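Local coordinates for protein 2,5-dihydroxypyridine 5,6-dioxygenase (PDB 7CUP) that catalyses the iron-dependent opening of the 2,5-dihydroxypyridine ring between carbons 5 and 6 by dioxygen, giving N-formylmaleamate in the aerobic breakdown of nicotinate, at residues K17-D22 with R118-V123; T197-D202 with S264-G269; F299-G304 with L319-R324. All coordinates share one frame; numbering follows the deposited sequence.

Contact 1 of 3, residues K17-D22 with R118-V123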
loop_
_atom_site.group_PDB
_atom_site.type_symbol
_atom_site.label_atom_id
_atom_site.label_comp_id
_atom_site.label_asym_id
_atom_site.label_seq_id
_atom_site.Cartn_x
_atom_site.Cartn_y
_atom_site.Cartn_z
ATOM N N LYS A 17 10.990 -27.953 6.756
ATOM C CA LYS A 17 11.826 -29.180 6.637
ATOM C C LYS A 17 11.689 -30.037 7.908
ATOM O O LYS A 17 11.354 -31.226 7.782
ATOM C CB LYS A 17 13.280 -28.813 6.342
ATOM C CG LYS A 17 13.756 -29.283 4.982
ATOM C CD LYS A 17 15.214 -29.010 4.684
ATOM C CE LYS A 17 15.378 -27.817 3.769
ATOM N NZ LYS A 17 16.777 -27.337 3.728
ATOM N N LEU A 18 11.891 -29.463 9.089
ATOM C CA LEU A 18 11.728 -30.226 10.342
ATOM C C LEU A 18 10.299 -30.764 10.401
ATOM O O LEU A 18 10.092 -31.831 10.983
ATOM C CB LEU A 18 12.037 -29.325 11.539
ATOM C CG LEU A 18 13.513 -29.033 11.765
ATOM C CD1 LEU A 18 13.697 -28.044 12.913
ATOM C CD2 LEU A 18 14.286 -30.328 12.026
ATOM N N SER A 19 9.343 -30.033 9.839
ATOM C CA SER A 19 7.907 -30.411 9.774
ATOM C C SER A 19 7.627 -31.417 8.640
ATOM O O SER A 19 6.442 -31.669 8.364
ATOM C CB SER A 19 7.031 -29.170 9.637
ATOM O OG SER A 19 7.046 -28.391 10.814
ATOM N N ARG A 20 8.655 -31.937 7.974
ATOM C CA ARG A 20 8.571 -33.007 6.943
ATOM C C ARG A 20 7.836 -32.505 5.701
ATOM O O ARG A 20 7.183 -33.306 4.992
ATOM C CB ARG A 20 8.002 -34.300 7.550
ATOM C CG ARG A 20 9.013 -34.981 8.470
ATOM C CD ARG A 20 8.763 -36.435 8.851
ATOM N NE ARG A 20 8.867 -36.568 10.305
ATOM C CZ ARG A 20 9.994 -36.497 11.033
ATOM N NH1 ARG A 20 11.167 -36.306 10.447
ATOM N NH2 ARG A 20 9.941 -36.619 12.354
ATOM N N VAL A 21 7.984 -31.226 5.378
ATOM C CA VAL A 21 7.480 -30.705 4.080
ATOM C C VAL A 21 8.519 -31.025 3.016
ATOM O O VAL A 21 9.689 -30.751 3.233
ATOM C CB VAL A 21 7.213 -29.204 4.144
ATOM C CG1 VAL A 21 6.908 -28.638 2.784
ATOM C CG2 VAL A 21 6.120 -28.899 5.145
ATOM N N ASP A 22 8.081 -31.580 1.894
ATOM C CA ASP A 22 8.933 -31.851 0.707
ATOM C C ASP A 22 8.007 -31.880 -0.501
ATOM O O ASP A 22 6.819 -31.537 -0.361
ATOM C CB ASP A 22 9.741 -33.151 0.871
ATOM C CG ASP A 22 8.875 -34.383 1.072
ATOM O OD1 ASP A 22 7.734 -34.412 0.559
ATOM O OD2 ASP A 22 9.323 -35.280 1.811
ATOM N N ARG A 118 -1.438 -31.902 9.597
ATOM C CA ARG A 118 -0.579 -31.304 10.654
ATOM C C ARG A 118 -0.766 -29.773 10.677
ATOM O O ARG A 118 -0.994 -29.166 9.624
ATOM C CB ARG A 118 0.903 -31.590 10.407
ATOM C CG ARG A 118 1.173 -32.936 9.775
ATOM C CD ARG A 118 2.619 -33.336 9.773
ATOM N NE ARG A 118 3.507 -32.738 8.775
ATOM C CZ ARG A 118 3.517 -33.005 7.469
ATOM N NH1 ARG A 118 2.581 -33.770 6.917
ATOM N NH2 ARG A 118 4.450 -32.465 6.705
ATOM N N ILE A 119 -0.644 -29.151 11.848
ATOM C CA ILE A 119 -0.859 -27.684 11.971
ATOM C C ILE A 119 0.312 -27.084 12.736
ATOM O O ILE A 119 0.543 -27.513 13.905
ATOM C CB ILE A 119 -2.194 -27.342 12.637
ATOM C CG1 ILE A 119 -3.374 -28.016 11.919
ATOM C CG2 ILE A 119 -2.311 -25.823 12.725
ATOM C CD1 ILE A 119 -4.755 -27.746 12.548
ATOM N N LEU A 120 0.994 -26.119 12.105
ATOM C CA LEU A 120 2.052 -25.300 12.757
ATOM C C LEU A 120 1.515 -23.884 12.979
ATOM O O LEU A 120 1.216 -23.214 12.012
ATOM C CB LEU A 120 3.300 -25.269 11.876
ATOM C CG LEU A 120 4.473 -24.500 12.482
ATOM C CD1 LEU A 120 4.928 -25.145 13.779
ATOM C CD2 LEU A 120 5.615 -24.415 11.501
ATOM N N LEU A 121 1.384 -23.459 14.231
ATOM C CA LEU A 121 1.010 -22.068 14.579
ATOM C C LEU A 121 2.280 -21.216 14.513
ATOM O O LEU A 121 3.342 -21.687 14.978
ATOM C CB LEU A 121 0.357 -22.033 15.959
ATOM C CG LEU A 121 0.014 -20.631 16.446
ATOM C CD1 LEU A 121 -1.063 -19.997 15.588
ATOM C CD2 LEU A 121 -0.383 -20.643 17.912
ATOM N N ALA A 122 2.206 -20.037 13.876
ATOM C CA ALA A 122 3.356 -19.116 13.686
ATOM C C ALA A 122 2.810 -17.682 13.660
ATOM O O ALA A 122 2.403 -17.244 12.578
ATOM C CB ALA A 122 4.127 -19.436 12.412
ATOM N N VAL A 123 2.751 -17.019 14.821
ATOM C CA VAL A 123 2.077 -15.696 14.926
ATOM C C VAL A 123 2.984 -14.700 15.651
ATOM O O VAL A 123 2.727 -13.477 15.505
ATOM C CB VAL A 123 0.700 -15.812 15.595
ATOM C CG1 VAL A 123 -0.300 -16.429 14.643
ATOM C CG2 VAL A 123 0.743 -16.554 16.927
#

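Contact 2 of 3, residues T197-D202 with S264-G269. With FE (Fe (III) ion), chain G.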
loop_
_atom_site.group_PDB
_atom_site.type_symbol
_atom_site.label_atom_id
_atom_site.label_comp_id
_atom_site.label_asym_id
_atom_site.label_seq_id
_atom_site.Cartn_x
_atom_site.Cartn_y
_atom_site.Cartn_z
ATOM N N THR A 197 -0.131 -31.365 31.451
ATOM C CA THR A 197 -1.349 -32.207 31.538
ATOM C C THR A 197 -2.487 -31.380 32.113
ATOM O O THR A 197 -2.349 -30.146 32.195
ATOM C CB THR A 197 -1.255 -33.404 32.502
ATOM O OG1 THR A 197 0.076 -33.658 32.951
ATOM C CG2 THR A 197 -1.861 -34.635 31.878
ATOM N N TRP A 198 -3.560 -32.069 32.500
ATOM C CA TRP A 198 -4.682 -31.532 33.291
ATOM C C TRP A 198 -4.760 -32.347 34.573
ATOM O O TRP A 198 -4.425 -33.525 34.572
ATOM C CB TRP A 198 -5.969 -31.601 32.460
ATOM C CG TRP A 198 -5.935 -30.714 31.257
ATOM C CD1 TRP A 198 -6.651 -29.567 31.071
ATOM C CD2 TRP A 198 -5.175 -30.917 30.054
ATOM N NE1 TRP A 198 -6.364 -29.029 29.851
ATOM C CE2 TRP A 198 -5.465 -29.832 29.204
ATOM C CE3 TRP A 198 -4.317 -31.925 29.598
ATOM C CZ2 TRP A 198 -4.927 -29.723 27.927
ATOM C CZ3 TRP A 198 -3.769 -31.815 28.340
ATOM C CH2 TRP A 198 -4.065 -30.719 27.523
ATOM N N PRO A 199 -5.150 -31.747 35.709
ATOM C CA PRO A 199 -5.434 -32.533 36.910
ATOM C C PRO A 199 -6.704 -33.374 36.691
ATOM O O PRO A 199 -7.572 -32.978 35.895
ATOM C CB PRO A 199 -5.684 -31.478 37.993
ATOM C CG PRO A 199 -6.146 -30.239 37.221
ATOM C CD PRO A 199 -5.457 -30.318 35.872
ATOM N N ASN A 200 -6.849 -34.461 37.452
ATOM C CA ASN A 200 -8.121 -35.244 37.495
ATOM C C ASN A 200 -9.277 -34.298 37.819
ATOM O O ASN A 200 -9.029 -33.282 38.517
ATOM C CB ASN A 200 -8.001 -36.425 38.460
ATOM C CG ASN A 200 -6.904 -37.367 38.024
ATOM O OD1 ASN A 200 -6.563 -37.418 36.846
ATOM N ND2 ASN A 200 -6.302 -38.071 38.963
ATOM N N GLU A 201 -10.486 -34.598 37.327
ATOM C CA GLU A 201 -11.681 -33.722 37.508
ATOM C C GLU A 201 -11.916 -33.537 39.032
ATOM O O GLU A 201 -11.709 -34.486 39.795
ATOM C CB GLU A 201 -12.848 -34.276 36.668
ATOM C CG GLU A 201 -13.716 -33.207 35.981
ATOM C CD GLU A 201 -13.090 -32.354 34.879
ATOM O OE1 GLU A 201 -12.005 -32.726 34.398
ATOM O OE2 GLU A 201 -13.691 -31.297 34.494
ATOM N N ASP A 202 -12.176 -32.301 39.478
ATOM C CA ASP A 202 -12.538 -31.889 40.871
ATOM C C ASP A 202 -11.524 -32.357 41.924
ATOM O O ASP A 202 -11.946 -32.604 43.061
ATOM C CB ASP A 202 -13.937 -32.382 41.232
ATOM C CG ASP A 202 -14.930 -32.204 40.098
ATOM O OD1 ASP A 202 -15.192 -31.027 39.699
ATOM O OD2 ASP A 202 -15.388 -33.251 39.579
ATOM N N SER A 264 -6.954 -25.615 34.681
ATOM C CA SER A 264 -6.797 -26.324 33.391
ATOM C C SER A 264 -5.406 -26.955 33.362
ATOM O O SER A 264 -5.133 -27.820 34.191
ATOM C CB SER A 264 -7.067 -25.393 32.232
ATOM O OG SER A 264 -8.464 -25.364 31.965
ATOM N N HIS A 265 -4.535 -26.564 32.440
ATOM C CA HIS A 265 -3.289 -27.321 32.208
ATOM C C HIS A 265 -2.253 -26.903 33.247
ATOM O O HIS A 265 -2.352 -25.784 33.800
ATOM C CB HIS A 265 -2.854 -27.238 30.737
ATOM C CG HIS A 265 -2.538 -25.873 30.248
ATOM N ND1 HIS A 265 -1.311 -25.281 30.470
ATOM C CD2 HIS A 265 -3.270 -25.001 29.527
ATOM C CE1 HIS A 265 -1.298 -24.082 29.918
ATOM N NE2 HIS A 265 -2.492 -23.889 29.341
ATOM N N ILE A 266 -1.328 -27.812 33.540
ATOM C CA ILE A 266 -0.284 -27.661 34.583
ATOM C C ILE A 266 0.937 -28.325 33.991
ATOM O O ILE A 266 0.764 -29.369 33.363
ATOM C CB ILE A 266 -0.762 -28.295 35.911
ATOM C CG1 ILE A 266 -1.271 -29.722 35.719
ATOM C CG2 ILE A 266 -1.838 -27.445 36.549
ATOM C CD1 ILE A 266 -1.521 -30.454 37.025
ATOM N N GLY A 267 2.100 -27.710 34.078
ATOM C CA GLY A 267 3.276 -28.267 33.404
ATOM C C GLY A 267 4.497 -27.446 33.706
ATOM O O GLY A 267 4.438 -26.617 34.616
ATOM N N TRP A 268 5.574 -27.654 32.966
ATOM C CA TRP A 268 6.824 -26.902 33.206
ATOM C C TRP A 268 7.535 -26.615 31.884
ATOM O O TRP A 268 7.234 -27.277 30.885
ATOM C CB TRP A 268 7.692 -27.616 34.254
ATOM C CG TRP A 268 8.329 -28.908 33.854
ATOM C CD1 TRP A 268 9.607 -29.074 33.422
ATOM C CD2 TRP A 268 7.749 -30.225 33.887
ATOM N NE1 TRP A 268 9.850 -30.391 33.146
ATOM C CE2 TRP A 268 8.740 -31.124 33.446
ATOM C CE3 TRP A 268 6.502 -30.730 34.256
ATOM C CZ2 TRP A 268 8.534 -32.501 33.372
ATOM C CZ3 TRP A 268 6.280 -32.087 34.149
ATOM C CH2 TRP A 268 7.286 -32.957 33.721
ATOM N N GLY A 269 8.409 -25.616 31.916
ATOM C CA GLY A 269 9.054 -25.039 30.737
ATOM C C GLY A 269 10.394 -25.657 30.521
ATOM O O GLY A 269 11.082 -25.907 31.535
HETATM FE FE FE G . -3.941 -22.225 29.143
HETATM O O HOH W 1 -5.930 -23.334 28.562
HETATM O O HOH W 2 -2.956 -22.011 27.059
#

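Contact 3 of 3, residues F299-G304 with L319-R324. With FE (Fe (III) ion), chain G.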
loop_
_atom_site.group_PDB
_atom_site.type_symbol
_atom_site.label_atom_id
_atom_site.label_comp_id
_atom_site.label_asym_id
_atom_site.label_seq_id
_atom_site.Cartn_x
_atom_site.Cartn_y
_atom_site.Cartn_z
ATOM N N PHE A 299 6.903 -23.111 36.362
ATOM C CA PHE A 299 5.648 -23.881 36.513
ATOM C C PHE A 299 4.556 -23.051 35.848
ATOM O O PHE A 299 4.382 -21.882 36.217
ATOM C CB PHE A 299 5.300 -24.146 37.976
ATOM C CG PHE A 299 3.957 -24.794 38.148
ATOM C CD1 PHE A 299 3.727 -26.066 37.663
ATOM C CD2 PHE A 299 2.917 -24.120 38.739
ATOM C CE1 PHE A 299 2.476 -26.656 37.784
ATOM C CE2 PHE A 299 1.680 -24.717 38.896
ATOM C CZ PHE A 299 1.454 -25.979 38.397
ATOM N N LEU A 300 3.869 -23.635 34.881
ATOM C CA LEU A 300 2.802 -22.948 34.130
ATOM C C LEU A 300 1.506 -23.651 34.452
ATOM O O LEU A 300 1.394 -24.849 34.133
ATOM C CB LEU A 300 3.094 -23.022 32.629
ATOM C CG LEU A 300 2.060 -22.346 31.734
ATOM C CD1 LEU A 300 1.991 -20.843 32.012
ATOM C CD2 LEU A 300 2.381 -22.607 30.266
ATOM N N PHE A 301 0.561 -22.919 35.010
ATOM C CA PHE A 301 -0.827 -23.408 35.106
ATOM C C PHE A 301 -1.737 -22.455 34.351
ATOM O O PHE A 301 -1.339 -21.318 34.056
ATOM C CB PHE A 301 -1.281 -23.592 36.553
ATOM C CG PHE A 301 -1.402 -22.348 37.381
ATOM C CD1 PHE A 301 -0.272 -21.722 37.879
ATOM C CD2 PHE A 301 -2.648 -21.824 37.686
ATOM C CE1 PHE A 301 -0.389 -20.582 38.658
ATOM C CE2 PHE A 301 -2.759 -20.688 38.472
ATOM C CZ PHE A 301 -1.628 -20.075 38.957
ATOM N N SER A 302 -2.942 -22.942 34.102
ATOM C CA SER A 302 -3.969 -22.237 33.324
ATOM C C SER A 302 -5.322 -22.367 34.033
ATOM O O SER A 302 -5.459 -23.246 34.921
ATOM C CB SER A 302 -3.994 -22.771 31.914
ATOM O OG SER A 302 -5.004 -22.101 31.180
ATOM N N THR A 303 -6.269 -21.514 33.641
ATOM C CA THR A 303 -7.637 -21.464 34.201
ATOM C C THR A 303 -8.652 -21.477 33.059
ATOM O O THR A 303 -8.293 -21.065 31.934
ATOM C CB THR A 303 -7.825 -20.235 35.090
ATOM O OG1 THR A 303 -7.868 -19.066 34.266
ATOM C CG2 THR A 303 -6.746 -20.128 36.145
ATOM N N GLY A 304 -9.873 -21.919 33.365
ATOM C CA GLY A 304 -11.041 -21.840 32.480
ATOM C C GLY A 304 -11.237 -23.133 31.692
ATOM O O GLY A 304 -11.280 -24.217 32.270
ATOM N N LEU A 319 -6.678 -17.829 31.448
ATOM C CA LEU A 319 -5.404 -17.262 31.976
ATOM C C LEU A 319 -4.303 -18.317 31.920
ATOM O O LEU A 319 -4.601 -19.503 32.156
ATOM C CB LEU A 319 -5.597 -16.778 33.413
ATOM C CG LEU A 319 -6.731 -15.781 33.618
ATOM C CD1 LEU A 319 -6.844 -15.436 35.098
ATOM C CD2 LEU A 319 -6.538 -14.514 32.787
ATOM N N ASP A 320 -3.100 -17.893 31.525
ATOM C CA ASP A 320 -1.827 -18.644 31.628
ATOM C C ASP A 320 -0.977 -17.905 32.640
ATOM O O ASP A 320 -0.809 -16.661 32.502
ATOM C CB ASP A 320 -1.120 -18.787 30.283
ATOM C CG ASP A 320 -1.772 -19.841 29.411
ATOM O OD1 ASP A 320 -2.426 -20.708 29.976
ATOM O OD2 ASP A 320 -1.652 -19.754 28.183
ATOM N N ILE A 321 -0.469 -18.639 33.621
ATOM C CA ILE A 321 0.265 -18.052 34.774
ATOM C C ILE A 321 1.516 -18.878 35.030
ATOM O O ILE A 321 1.424 -19.957 35.603
ATOM C CB ILE A 321 -0.639 -17.999 36.014
ATOM C CG1 ILE A 321 -1.905 -17.198 35.729
ATOM C CG2 ILE A 321 0.149 -17.462 37.192
ATOM C CD1 ILE A 321 -2.940 -17.225 36.845
ATOM N N PRO A 322 2.705 -18.390 34.624
ATOM C CA PRO A 322 3.979 -19.011 34.981
ATOM C C PRO A 322 4.539 -18.503 36.317
ATOM O O PRO A 322 4.504 -17.325 36.571
ATOM C CB PRO A 322 4.935 -18.601 33.854
ATOM C CG PRO A 322 4.316 -17.345 33.245
ATOM C CD PRO A 322 2.890 -17.238 33.728
ATOM N N LEU A 323 5.076 -19.414 37.125
ATOM C CA LEU A 323 5.718 -19.089 38.423
ATOM C C LEU A 323 7.194 -19.454 38.344
ATOM O O LEU A 323 7.520 -20.506 37.740
ATOM C CB LEU A 323 5.014 -19.863 39.536
ATOM C CG LEU A 323 3.508 -19.720 39.567
ATOM C CD1 LEU A 323 2.938 -20.626 40.636
ATOM C CD2 LEU A 323 3.106 -18.267 39.804
ATOM N N ARG A 324 8.041 -18.608 38.930
ATOM C CA ARG A 324 9.498 -18.821 39.069
ATOM C C ARG A 324 9.812 -19.526 40.391
ATOM O O ARG A 324 8.972 -19.470 41.301
ATOM C CB ARG A 324 10.228 -17.485 39.208
ATOM C CG ARG A 324 10.602 -16.842 37.896
ATOM C CD ARG A 324 10.363 -15.364 38.013
ATOM N NE ARG A 324 11.122 -14.625 39.018
ATOM C CZ ARG A 324 10.619 -14.050 40.118
ATOM N NH1 ARG A 324 9.336 -14.172 40.490
ATOM N NH2 ARG A 324 11.446 -13.351 40.860
HETATM FE FE FE G . -3.941 -22.225 29.143
HETATM O O HOH W 2 -2.956 -22.011 27.059
HETATM O O HOH W 1 -5.930 -23.334 28.562
#

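Contact 1 of 3, residues K17-D22 with R118-V123
Arg-118 reaches from the start of strand 118-121 to the Schellman motif that ends helix 5-18, and its guanidinium group meets the backbone there. Arg-20, with positive phi (67°), is the C-prime residue of that motif: its N bonds to Lys-17 O at 2.8 Å, while Val-21 N turns back to Leu-16 O. The turn presents Ser-19 O to the arginine. Arg-118 NH2 approaches in the carbonyl plane, 2.7 Å from Ser-19 O, and NE of the same side chain adds a weak, bent bond to that oxygen (3.2 Å, 129° at the hydrogen). One acceptor thus faces two N-H groups along one edge of the guanidinium, a grip reached because the arginine chain bends at chi3 (-78°). Outside the contact, Arg-118 NH1 bonds to Gln-25 OE1 and NE also to Ala-181 O, which helps fix the group's rotation, while Arg-20 sends its own guanidinium to a salt bridge with Asp-182. Strand 118-121 is interior to a parallel sheet, beside strand 96-99, so the bond ties a helix end to that sheet. Farther along the strand, Leu-120 CD2 lies 4.3 Å from Ser-19 OG, which is bonded to Val-15 O and Ala-181 N.

Contact 2 of 3, residues T197-D202 with S264-G269
The iron site of this non-heme dioxygenase borrows one ligand from strand 263-269, and the contact pairs the residue next to that ligand with the end of the neighbouring antiparallel strand, 194-197. Thr-197 and Ile-266 form a hydrogen-bonded pair: Thr-197 N lies 2.9 Å from Ile-266 O, with 155° at the hydrogen, and Ile-266 N returns a bond to Thr-197 O. The latter oxygen also receives a CA-H...O contact from His-265, at 3.0 Å from its CA. Beyond Thr-197 the chain leaves the sheet, and Trp-198 brings its indole against the histidine. CB of His-265 sits over one face of that ring, 4.2 Å from the centroid of the five-membered part and displaced toward the rim, which makes a CH-pi contact. From this CB the imidazole turns away to the metal: chi1 of 62° places CG between the backbone N and the carbonyl carbon, and NE2 binds iron at 2.2 Å. Two waters, Ser-302, His-318 and Asp-320 complete the six ligand atoms. On the far side of the backbone, Pro-199 CD meets Ile-266 CD1 at 4.1 Å, an apolar touch with the two side chains crossing. Ser-264 O, close to the same proline carbon, is buried with no polar partner in the model. Phe-196 meets the rings of both His-265 and Trp-198. Strand 299-303 flanks strand 263-269, with Leu-300 touching His-265, while Thr-197 packs on Leu-149 of helix 136-151 and Pro-199 on Ala-167 of strand 164-168.

Contact 3 of 3, residues F299-G304 with L319-R324
Ile-321 lies over one face of the Phe-301 ring, its CB 4.0 Å from the centroid and 23° off the normal, in a CH-pi contact at the middle of an antiparallel strand pair. A chi1 of 66° on Phe-301 swings the ring across toward strand 319-323. On the same sheet face Leu-323 CD1 touches both aromatics, reaching CE1 of Phe-301 obliquely and meeting the edge of Phe-299 at CD2, in the plane of that ring (4.0 Å). Leu-208 and Leu-210 of strand 207-210 cover this face. Backbone bonds pair Phe-299 with Leu-323 and Phe-301 with Ile-321. The opposite face starts apolar, with Leu-300 CD1 against Pro-322, and becomes polar at Ser-302 and Asp-320, a non-hydrogen-bonded pair. Ser-302 OG and Asp-320 OD1 each bind iron at 2.3 Å. Ser-302 OG also donates to Leu-319 O (2.8 Å), which accepts from Thr-303 N as well. OD2 of Asp-320 takes a bond from an iron-bound water at 2.8 Å and a salt bridge from Arg-293. Strand pairing therefore sets two ligands of one metal side by side, and the water and arginine bonds to OD2 probably help fix the carboxylate's orientation while OD1 binds the metal.

From the N terminus, contact 1 comes first: residues 118-123 return to the end of the first helix, closing a loop of 95 residues and tying that helix to the parallel sheet. Contact 2 then closes 61 residues and ties the end of strand 194-197 to strand 263-269; contact 3 closes just 14, tying strand 299-303 to strand 319-323. The three follow in series, so none nests or crosses. Contact 1 lies across the chain's centre from the others, its centre about 26 Å from each of theirs. Contacts 2 and 3 have centres about 10 Å apart and share one antiparallel sheet, where strands 263-269 and 299-303 are neighbours. Both touch the iron and its two waters.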